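Local coordinates for protein glucanase (Klebsiella pneumoniae, PDB 5GY3) that probably hydrolyses internal beta-1,4-glucosidic linkages in cellulose and related beta-glucans, as an endoglucanase of glycoside hydrolase family 8, at residues Thr250-Asn255 against Glu260-Tyr265; Met214-Ile219 against Gly268-Val273; Arg220-Leu225 against Asp275-Glu280. All blocks are in the same frame, centred on the assembly; numbering follows the deposited sequence.

Interaction 1 (Thr250-Asn255 against Glu260-Tyr265)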
loop_
_atom_site.group_PDB
_atom_site.type_symbol
_atom_site.label_atom_id
_atom_site.label_comp_id
_atom_site.label_asym_id
_atom_site.label_seq_id
_atom_site.Cartn_x
_atom_site.Cartn_y
_atom_site.Cartn_z
ATOM N N THR A 250 -17.736 10.766 -8.745
ATOM C CA THR A 250 -17.443 9.350 -8.605
ATOM C C THR A 250 -17.541 8.958 -7.144
ATOM O O THR A 250 -16.852 9.568 -6.316
ATOM C CB THR A 250 -16.050 9.052 -9.125
ATOM O OG1 THR A 250 -15.955 9.477 -10.487
ATOM C CG2 THR A 250 -15.748 7.556 -9.030
ATOM N N PRO A 251 -18.364 7.970 -6.781
ATOM C CA PRO A 251 -18.523 7.621 -5.362
ATOM C C PRO A 251 -17.197 7.224 -4.731
ATOM O O PRO A 251 -16.364 6.565 -5.355
ATOM C CB PRO A 251 -19.506 6.448 -5.394
ATOM C CG PRO A 251 -20.278 6.653 -6.695
ATOM C CD PRO A 251 -19.266 7.193 -7.651
ATOM N N ALA A 252 -17.010 7.641 -3.475
ATOM C CA ALA A 252 -15.752 7.364 -2.785
ATOM C C ALA A 252 -15.605 5.898 -2.401
ATOM O O ALA A 252 -14.480 5.448 -2.163
ATOM C CB ALA A 252 -15.629 8.229 -1.527
ATOM N N TRP A 253 -16.710 5.161 -2.284
ATOM C CA TRP A 253 -16.650 3.721 -2.090
ATOM C C TRP A 253 -17.866 3.072 -2.736
ATOM O O TRP A 253 -18.860 3.738 -3.045
ATOM C CB TRP A 253 -16.571 3.326 -0.602
ATOM C CG TRP A 253 -17.619 3.931 0.322
ATOM C CD1 TRP A 253 -17.450 5.003 1.159
ATOM C CD2 TRP A 253 -18.969 3.475 0.531
ATOM N NE1 TRP A 253 -18.611 5.247 1.863
ATOM C CE2 TRP A 253 -19.555 4.324 1.497
ATOM C CE3 TRP A 253 -19.734 2.424 0.009
ATOM C CZ2 TRP A 253 -20.874 4.169 1.929
ATOM C CZ3 TRP A 253 -21.048 2.273 0.440
ATOM C CH2 TRP A 253 -21.600 3.138 1.399
ATOM N N ILE A 254 -17.778 1.756 -2.942
ATOM C CA ILE A 254 -18.940 0.964 -3.341
ATOM C C ILE A 254 -18.968 -0.323 -2.527
ATOM O O ILE A 254 -17.934 -0.961 -2.304
ATOM C CB ILE A 254 -18.949 0.665 -4.863
ATOM C CG1 ILE A 254 -20.091 -0.297 -5.210
ATOM C CG2 ILE A 254 -17.608 0.089 -5.333
ATOM C CD1 ILE A 254 -20.371 -0.405 -6.696
ATOM N N ASN A 255 -20.151 -0.680 -2.033
ATOM C CA ASN A 255 -20.359 -1.995 -1.430
ATOM C C ASN A 255 -20.480 -3.005 -2.568
ATOM O O ASN A 255 -21.441 -2.964 -3.342
ATOM C CB ASN A 255 -21.608 -1.971 -0.552
ATOM C CG ASN A 255 -21.860 -3.291 0.158
ATOM O OD1 ASN A 255 -21.791 -4.373 -0.437
ATOM N ND2 ASN A 255 -22.173 -3.204 1.443
ATOM N N GLU A 260 -24.563 -0.817 -3.297
ATOM C CA GLU A 260 -24.729 0.511 -2.718
ATOM C C GLU A 260 -23.436 1.310 -2.856
ATOM O O GLU A 260 -22.344 0.780 -2.647
ATOM C CB GLU A 260 -25.117 0.400 -1.241
ATOM C CG GLU A 260 -25.269 1.752 -0.548
ATOM C CD GLU A 260 -25.403 1.645 0.965
ATOM O OE1 GLU A 260 -25.160 0.553 1.524
ATOM O OE2 GLU A 260 -25.732 2.667 1.602
ATOM N N VAL A 261 -23.557 2.597 -3.192
ATOM C CA VAL A 261 -22.384 3.452 -3.344
ATOM C C VAL A 261 -22.416 4.565 -2.302
ATOM O O VAL A 261 -23.464 4.910 -1.737
ATOM C CB VAL A 261 -22.255 4.070 -4.756
ATOM C CG1 VAL A 261 -22.140 2.998 -5.807
ATOM C CG2 VAL A 261 -23.432 5.006 -5.045
ATOM N N ALA A 262 -21.236 5.130 -2.062
ATOM C CA ALA A 262 -21.107 6.264 -1.160
ATOM C C ALA A 262 -21.936 7.431 -1.682
ATOM O O ALA A 262 -21.999 7.652 -2.896
ATOM C CB ALA A 262 -19.649 6.702 -1.035
ATOM N N PRO A 263 -22.570 8.207 -0.801
ATOM C CA PRO A 263 -23.273 9.413 -1.249
ATOM C C PRO A 263 -22.355 10.607 -1.445
ATOM O O PRO A 263 -22.843 11.714 -1.711
ATOM C CB PRO A 263 -24.261 9.659 -0.103
ATOM C CG PRO A 263 -23.511 9.214 1.100
ATOM C CD PRO A 263 -22.759 7.966 0.639
ATOM N N TRP A 264 -21.046 10.434 -1.294
ATOM C CA TRP A 264 -20.110 11.514 -1.526
ATOM C C TRP A 264 -18.993 11.008 -2.428
ATOM O O TRP A 264 -18.830 9.796 -2.643
ATOM C CB TRP A 264 -19.572 12.078 -0.206
ATOM C CG TRP A 264 -18.876 11.065 0.636
ATOM C CD1 TRP A 264 -19.455 10.121 1.439
ATOM C CD2 TRP A 264 -17.464 10.888 0.755
ATOM N NE1 TRP A 264 -18.486 9.372 2.055
ATOM C CE2 TRP A 264 -17.253 9.826 1.658
ATOM C CE3 TRP A 264 -16.358 11.529 0.190
ATOM C CZ2 TRP A 264 -15.983 9.381 2.003
ATOM C CZ3 TRP A 264 -15.095 11.092 0.535
ATOM C CH2 TRP A 264 -14.918 10.024 1.431
ATOM N N TYR A 265 -18.242 11.957 -2.973
ATOM C CA TYR A 265 -17.445 11.732 -4.169
ATOM C C TYR A 265 -15.950 11.827 -3.907
ATOM O O TYR A 265 -15.491 12.552 -3.019
ATOM C CB TYR A 265 -17.802 12.742 -5.256
ATOM C CG TYR A 265 -19.273 12.799 -5.570
ATOM C CD1 TYR A 265 -20.023 11.636 -5.695
ATOM C CD2 TYR A 265 -19.910 14.020 -5.738
ATOM C CE1 TYR A 265 -21.391 11.692 -5.995
ATOM C CE2 TYR A 265 -21.257 14.084 -6.037
ATOM C CZ TYR A 265 -21.993 12.924 -6.158
ATOM O OH TYR A 265 -23.336 13.012 -6.458
HETATM O O HOH W 1 -19.599 7.173 3.993
#

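Interaction 2 (Met214-Ile219 against Gly268-Val273)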
loop_
_atom_site.group_PDB
_atom_site.type_symbol
_atom_site.label_atom_id
_atom_site.label_comp_id
_atom_site.label_asym_id
_atom_site.label_seq_id
_atom_site.Cartn_x
_atom_site.Cartn_y
_atom_site.Cartn_z
ATOM N N MET A 214 -15.295 -1.795 -1.605
ATOM C CA MET A 214 -14.160 -1.150 -2.258
ATOM C C MET A 214 -14.067 0.251 -1.673
ATOM O O MET A 214 -14.863 1.125 -2.023
ATOM C CB MET A 214 -14.364 -1.088 -3.773
ATOM C CG MET A 214 -13.053 -0.901 -4.561
ATOM S SD MET A 214 -12.284 0.672 -4.281
ATOM C CE MET A 214 -13.588 1.759 -4.876
ATOM N N SER A 215 -13.100 0.482 -0.783
ATOM C CA SER A 215 -12.976 1.811 -0.185
ATOM C C SER A 215 -11.512 2.199 0.004
ATOM O O SER A 215 -10.739 2.157 -0.957
ATOM C CB SER A 215 -13.753 1.888 1.139
ATOM O OG SER A 215 -13.214 1.035 2.124
ATOM N N PHE A 216 -11.116 2.622 1.202
ATOM C CA PHE A 216 -9.831 3.313 1.321
ATOM C C PHE A 216 -8.620 2.394 1.195
ATOM O O PHE A 216 -7.522 2.891 0.900
ATOM C CB PHE A 216 -9.758 4.069 2.650
ATOM C CG PHE A 216 -10.801 5.130 2.792
ATOM C CD1 PHE A 216 -10.690 6.319 2.089
ATOM C CD2 PHE A 216 -11.900 4.934 3.616
ATOM C CE1 PHE A 216 -11.649 7.309 2.218
ATOM C CE2 PHE A 216 -12.871 5.918 3.748
ATOM C CZ PHE A 216 -12.747 7.105 3.047
ATOM N N ASP A 217 -8.778 1.089 1.431
ATOM C CA ASP A 217 -7.699 0.149 1.134
ATOM C C ASP A 217 -7.690 -0.204 -0.350
ATOM O O ASP A 217 -6.676 -0.020 -1.042
ATOM C CB ASP A 217 -7.838 -1.128 1.969
ATOM C CG ASP A 217 -7.232 -1.004 3.364
ATOM O OD1 ASP A 217 -6.632 0.046 3.694
ATOM O OD2 ASP A 217 -7.346 -1.980 4.126
ATOM N N ALA A 218 -8.836 -0.667 -0.856
ATOM C CA ALA A 218 -8.895 -1.259 -2.191
ATOM C C ALA A 218 -8.540 -0.268 -3.291
ATOM O O ALA A 218 -8.016 -0.681 -4.337
ATOM C CB ALA A 218 -10.288 -1.839 -2.431
ATOM N N ILE A 219 -8.803 1.028 -3.073
ATOM C CA ILE A 219 -8.511 2.037 -4.087
ATOM C C ILE A 219 -7.020 2.097 -4.416
ATOM O O ILE A 219 -6.641 2.593 -5.480
ATOM C CB ILE A 219 -9.056 3.403 -3.614
ATOM C CG1 ILE A 219 -9.056 4.418 -4.761
ATOM C CG2 ILE A 219 -8.231 3.930 -2.447
ATOM C CD1 ILE A 219 -9.844 3.952 -5.971
ATOM N N GLY A 268 -9.355 15.124 -4.071
ATOM C CA GLY A 268 -7.988 15.075 -3.560
ATOM C C GLY A 268 -7.239 13.837 -4.021
ATOM O O GLY A 268 -7.189 13.524 -5.218
ATOM N N GLY A 269 -6.676 13.102 -3.056
ATOM C CA GLY A 269 -5.875 11.927 -3.394
ATOM C C GLY A 269 -6.674 10.812 -4.050
ATOM O O GLY A 269 -6.174 10.132 -4.952
ATOM N N LEU A 270 -7.914 10.587 -3.599
ATOM C CA LEU A 270 -8.734 9.572 -4.265
ATOM C C LEU A 270 -8.969 9.939 -5.720
ATOM O O LEU A 270 -8.881 9.087 -6.613
ATOM C CB LEU A 270 -10.082 9.392 -3.558
ATOM C CG LEU A 270 -10.152 8.692 -2.204
ATOM C CD1 LEU A 270 -11.618 8.544 -1.777
ATOM C CD2 LEU A 270 -9.504 7.334 -2.282
ATOM N N LEU A 271 -9.271 11.212 -5.974
ATOM C CA LEU A 271 -9.487 11.658 -7.341
ATOM C C LEU A 271 -8.217 11.522 -8.175
ATOM O O LEU A 271 -8.293 11.216 -9.369
ATOM C CB LEU A 271 -9.987 13.102 -7.329
ATOM C CG LEU A 271 -10.294 13.765 -8.668
ATOM C CD1 LEU A 271 -11.289 12.925 -9.437
ATOM C CD2 LEU A 271 -10.831 15.186 -8.439
ATOM N N ALA A 272 -7.048 11.721 -7.557
ATOM C CA ALA A 272 -5.787 11.522 -8.266
ATOM C C ALA A 272 -5.617 10.071 -8.706
ATOM O O ALA A 272 -5.132 9.803 -9.810
ATOM C CB ALA A 272 -4.617 11.967 -7.388
ATOM N N VAL A 273 -6.034 9.115 -7.874
ATOM C CA VAL A 273 -5.993 7.718 -8.313
ATOM C C VAL A 273 -6.953 7.485 -9.475
ATOM O O VAL A 273 -6.644 6.742 -10.415
ATOM C CB VAL A 273 -6.294 6.771 -7.134
ATOM C CG1 VAL A 273 -6.459 5.321 -7.627
ATOM C CG2 VAL A 273 -5.181 6.853 -6.105
#

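Interaction 3 (Arg220-Leu225 against Asp275-Glu280)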
loop_
_atom_site.group_PDB
_atom_site.type_symbol
_atom_site.label_atom_id
_atom_site.label_comp_id
_atom_site.label_asym_id
_atom_site.label_seq_id
_atom_site.Cartn_x
_atom_site.Cartn_y
_atom_site.Cartn_z
ATOM N N ARG A 220 -6.148 1.577 -3.547
ATOM C CA ARG A 220 -4.729 1.527 -3.886
ATOM C C ARG A 220 -4.411 0.481 -4.950
ATOM O O ARG A 220 -3.326 0.536 -5.539
ATOM C CB ARG A 220 -3.892 1.259 -2.630
ATOM C CG ARG A 220 -3.858 2.455 -1.709
ATOM C CD ARG A 220 -2.851 2.275 -0.589
ATOM N NE ARG A 220 -3.083 1.030 0.138
ATOM C CZ ARG A 220 -3.752 0.939 1.282
ATOM N NH1 ARG A 220 -4.258 2.035 1.834
ATOM N NH2 ARG A 220 -3.906 -0.247 1.875
ATOM N N ILE A 221 -5.320 -0.470 -5.198
ATOM C CA ILE A 221 -5.040 -1.530 -6.169
ATOM C C ILE A 221 -4.791 -0.967 -7.564
ATOM O O ILE A 221 -3.776 -1.327 -8.185
ATOM C CB ILE A 221 -6.167 -2.582 -6.131
ATOM C CG1 ILE A 221 -6.218 -3.245 -4.750
ATOM C CG2 ILE A 221 -6.027 -3.634 -7.263
ATOM C CD1 ILE A 221 -7.481 -4.117 -4.497
ATOM N N PRO A 222 -5.648 -0.103 -8.122
ATOM C CA PRO A 222 -5.335 0.452 -9.446
ATOM C C PRO A 222 -4.101 1.329 -9.440
ATOM O O PRO A 222 -3.402 1.416 -10.460
ATOM C CB PRO A 222 -6.599 1.242 -9.811
ATOM C CG PRO A 222 -7.286 1.501 -8.494
ATOM C CD PRO A 222 -6.996 0.290 -7.665
ATOM N N LEU A 223 -3.807 1.988 -8.320
ATOM C CA LEU A 223 -2.531 2.677 -8.192
ATOM C C LEU A 223 -1.372 1.706 -8.379
ATOM O O LEU A 223 -0.485 1.939 -9.204
ATOM C CB LEU A 223 -2.440 3.370 -6.834
ATOM C CG LEU A 223 -1.056 3.860 -6.393
ATOM C CD1 LEU A 223 -0.510 4.962 -7.319
ATOM C CD2 LEU A 223 -1.147 4.370 -4.964
ATOM N N TYR A 224 -1.365 0.596 -7.631
ATOM C CA TYR A 224 -0.226 -0.316 -7.749
ATOM C C TYR A 224 -0.202 -1.015 -9.106
ATOM O O TYR A 224 0.880 -1.257 -9.661
ATOM C CB TYR A 224 -0.250 -1.344 -6.618
ATOM C CG TYR A 224 -0.045 -0.770 -5.240
ATOM C CD1 TYR A 224 0.862 0.258 -5.007
ATOM C CD2 TYR A 224 -0.763 -1.273 -4.155
ATOM C CE1 TYR A 224 1.048 0.770 -3.713
ATOM C CE2 TYR A 224 -0.589 -0.770 -2.881
ATOM C CZ TYR A 224 0.312 0.251 -2.661
ATOM O OH TYR A 224 0.476 0.731 -1.373
ATOM N N LEU A 225 -1.375 -1.320 -9.670
ATOM C CA LEU A 225 -1.426 -1.919 -11.001
ATOM C C LEU A 225 -0.862 -0.976 -12.054
ATOM O O LEU A 225 -0.064 -1.379 -12.909
ATOM C CB LEU A 225 -2.866 -2.287 -11.364
ATOM C CG LEU A 225 -3.496 -3.497 -10.676
ATOM C CD1 LEU A 225 -4.981 -3.578 -11.045
ATOM C CD2 LEU A 225 -2.763 -4.789 -11.052
ATOM N N ASP A 275 -7.810 9.687 -11.770
ATOM C CA ASP A 275 -7.180 10.264 -12.958
ATOM C C ASP A 275 -6.066 9.364 -13.474
ATOM O O ASP A 275 -5.937 9.151 -14.688
ATOM C CB ASP A 275 -6.612 11.653 -12.654
ATOM C CG ASP A 275 -7.685 12.735 -12.536
ATOM O OD1 ASP A 275 -8.834 12.512 -12.962
ATOM O OD2 ASP A 275 -7.355 13.821 -12.013
ATOM N N LEU A 276 -5.254 8.823 -12.561
ATOM C CA LEU A 276 -4.211 7.885 -12.964
ATOM C C LEU A 276 -4.810 6.664 -13.648
ATOM O O LEU A 276 -4.306 6.211 -14.686
ATOM C CB LEU A 276 -3.372 7.472 -11.749
ATOM C CG LEU A 276 -2.231 6.476 -12.005
ATOM C CD1 LEU A 276 -1.169 7.074 -12.940
ATOM C CD2 LEU A 276 -1.600 6.035 -10.698
ATOM N N THR A 277 -5.888 6.113 -13.080
ATOM C CA THR A 277 -6.464 4.888 -13.621
ATOM C C THR A 277 -6.973 5.091 -15.040
ATOM O O THR A 277 -6.831 4.205 -15.890
ATOM C CB THR A 277 -7.588 4.396 -12.712
ATOM O OG1 THR A 277 -7.046 4.146 -11.414
ATOM C CG2 THR A 277 -8.241 3.119 -13.254
ATOM N N LEU A 278 -7.572 6.242 -15.311
ATOM C CA LEU A 278 -8.139 6.514 -16.625
ATOM C C LEU A 278 -7.143 7.162 -17.574
ATOM O O LEU A 278 -7.488 7.413 -18.734
ATOM C CB LEU A 278 -9.386 7.397 -16.484
ATOM C CG LEU A 278 -10.582 6.784 -15.753
ATOM C CD1 LEU A 278 -11.849 7.637 -15.901
ATOM C CD2 LEU A 278 -10.829 5.351 -16.214
ATOM N N GLY A 279 -5.918 7.420 -17.123
ATOM C CA GLY A 279 -4.955 8.071 -17.982
ATOM C C GLY A 279 -5.257 9.519 -18.268
ATOM O O GLY A 279 -4.754 10.066 -19.252
ATOM N N GLU A 280 -6.069 10.159 -17.445
ATOM C CA GLU A 280 -6.363 11.566 -17.664
ATOM C C GLU A 280 -5.166 12.412 -17.249
ATOM O O GLU A 280 -4.677 12.269 -16.122
ATOM C CB GLU A 280 -7.598 11.998 -16.888
ATOM C CG GLU A 280 -8.167 13.308 -17.387
ATOM C CD GLU A 280 -9.591 13.529 -16.946
ATOM O OE1 GLU A 280 -9.924 14.678 -16.582
ATOM O OE2 GLU A 280 -10.377 12.553 -16.963
#

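Interaction 1 (Thr250-Asn255 against Glu260-Tyr265)
The indoles of W253 and W264 share one water, which accepts from W253 NE1 at 3.0 Å and from W264 NE1 at 3.1 Å and lies at the edge of both rings, in their planes. Each indole also has a methyl group of the other segment over one face. A262 CB sits 3.4 Å from the centroid of the five-membered ring of W253, almost on its normal, and A252 CB approaches the six-membered ring of W264 in the same CH-pi manner. With CG between the backbone N and the carbonyl carbon (chi1 51°), the W253 ring is turned over A262, and W264 takes a similar torsion. The two indole planes stand steeply to one another, at 81°.

Behind the rings the backbones make a hairpin-like antiparallel turn-back held by two isolated bridges, P251 with Y265 and I254 with V261, whose register shifts by one residue between them. N255 N donates to E260 O over 2.7 Å, while A262 N to W253 O and A252 N to W264 O are both 2.9 Å. Near the turn, N255 OD1 accepts from S257 N and T258 N. V261 packs its CB against P251 CB at 3.7 Å and its CG1 against I254 CG1. R213 makes a cation-pi contact with W253, and W241 of helix 236-243 touches T250 and I254.

Interaction 2 (Met214-Ile219 against Gly268-Val273)
L270, in the first turn of helix 268-278, meets the 214-219 segment with both of its methyl groups. CD1 reaches F216, coming within 4.2 Å of CE1, with the leucine side chain and the phenylalanine crossing at about a right angle. CD2 instead packs on I219, 3.6 Å from its CG2 and 3.9 Å from its CG1. The leucine branch is therefore divided between two residues three positions apart in the chain; with CG anti to the carbonyl carbon (chi1 -72°), beside the backbone N, it is directed at both.

About one helical turn further on, V273 also packs on I219. Its CG1 is 4.0 Å from both I219 CG1 and I219 CD1, the two side chains running past each other in opposite directions. The same methyl also lies 3.5 Å from the carbonyl oxygen of I219, so it covers backbone as well as side chain. Of the isoleucine carbons, CG2 meets the leucine alone, CG1, anti to the backbone N (chi1 -167°), lies between the leucine and the valine, and CD1 reaches the valine.

The contact packs the bend leading from strand 213-214 into helix 220-228 against the start of helix 268-278, within a helical framework consistent with the (alpha/alpha)6 barrel of family 8. I219 N bonds to S215 O, and D194 OD1 accepts from S215 N and A218 N, which helps to fix the course of the bend. Helix 293-307 lies along the same apolar layer: Y294, edge-to-face with F216 and hydrogen-bonded through OH to F216 O, touches I219 and L270, L298 touches L270, and V302 touches V273. M242 of helix 236-243 reaches I219, while strand 213-214 pairs antiparallel with strand 254-255.

Interaction 3 (Arg220-Leu225 against Asp275-Glu280)
P222 lays its ring against the side chain of T277, its CB 3.3 Å from T277 OG1 and its CG 3.9 Å from the same oxygen. The pyrrolidine and the threonine lie where the two segments come nearest, the CA atoms of P222 and T277 being 6.2 Å apart. The polar partner of T277 OG1 is V273 O, one turn back in its own helix, to which it is hydrogen-bonded. With OG1 anti to the carbonyl carbon (chi1 -60°), the hydroxyl stands beside the backbone N, from where it can reach that carbonyl and still meet the proline ring.

Beside this pair, L223 and L276 touch methyl to methyl, with CD1 of the first 3.7 Å from CD2 of the second. The contact joins helix 220-228 to the last turn of helix 268-278, as part of the helical framework expected of a family 8 enzyme, the (alpha/alpha)6 barrel. Just beyond L276 and T277 the second helix closes in a Schellman motif: G279 adopts positive phi, G279 N bonds to L276 O and E280 N to D275 O. Around the contact, A305 of helix 293-307 touches both leucines, W238 of helix 236-243 packs on P222, and M242 on T277.

Cohesion between the two segments comes from carbon surfaces and one hydroxyl already engaged within its helix, so the contact is small and mainly van der Waals, and probably owes little to directional polar bonding.

In the fold
The three contacts form a continuous series. Interactions 1 and 2, with centres about 11 Å apart, join through the backbone pair I254 O and M214 N, at 2.9 Å a probable hydrogen bond, and through W264 CH2, 4.0 Å from F216 CZ. Interactions 2 and 3 use successive parts of helix 268-278 and have centres about 9 Å apart; V273 CG1 touches P222 CG at 4.0 Å. Interactions 1 and 3 do not touch. Interaction 1 lies away from D87, the predicted nucleophile, whereas the side chains of F216 in interaction 2 and L223 in interaction 3 are about 11 Å and 10 Å from that of D87.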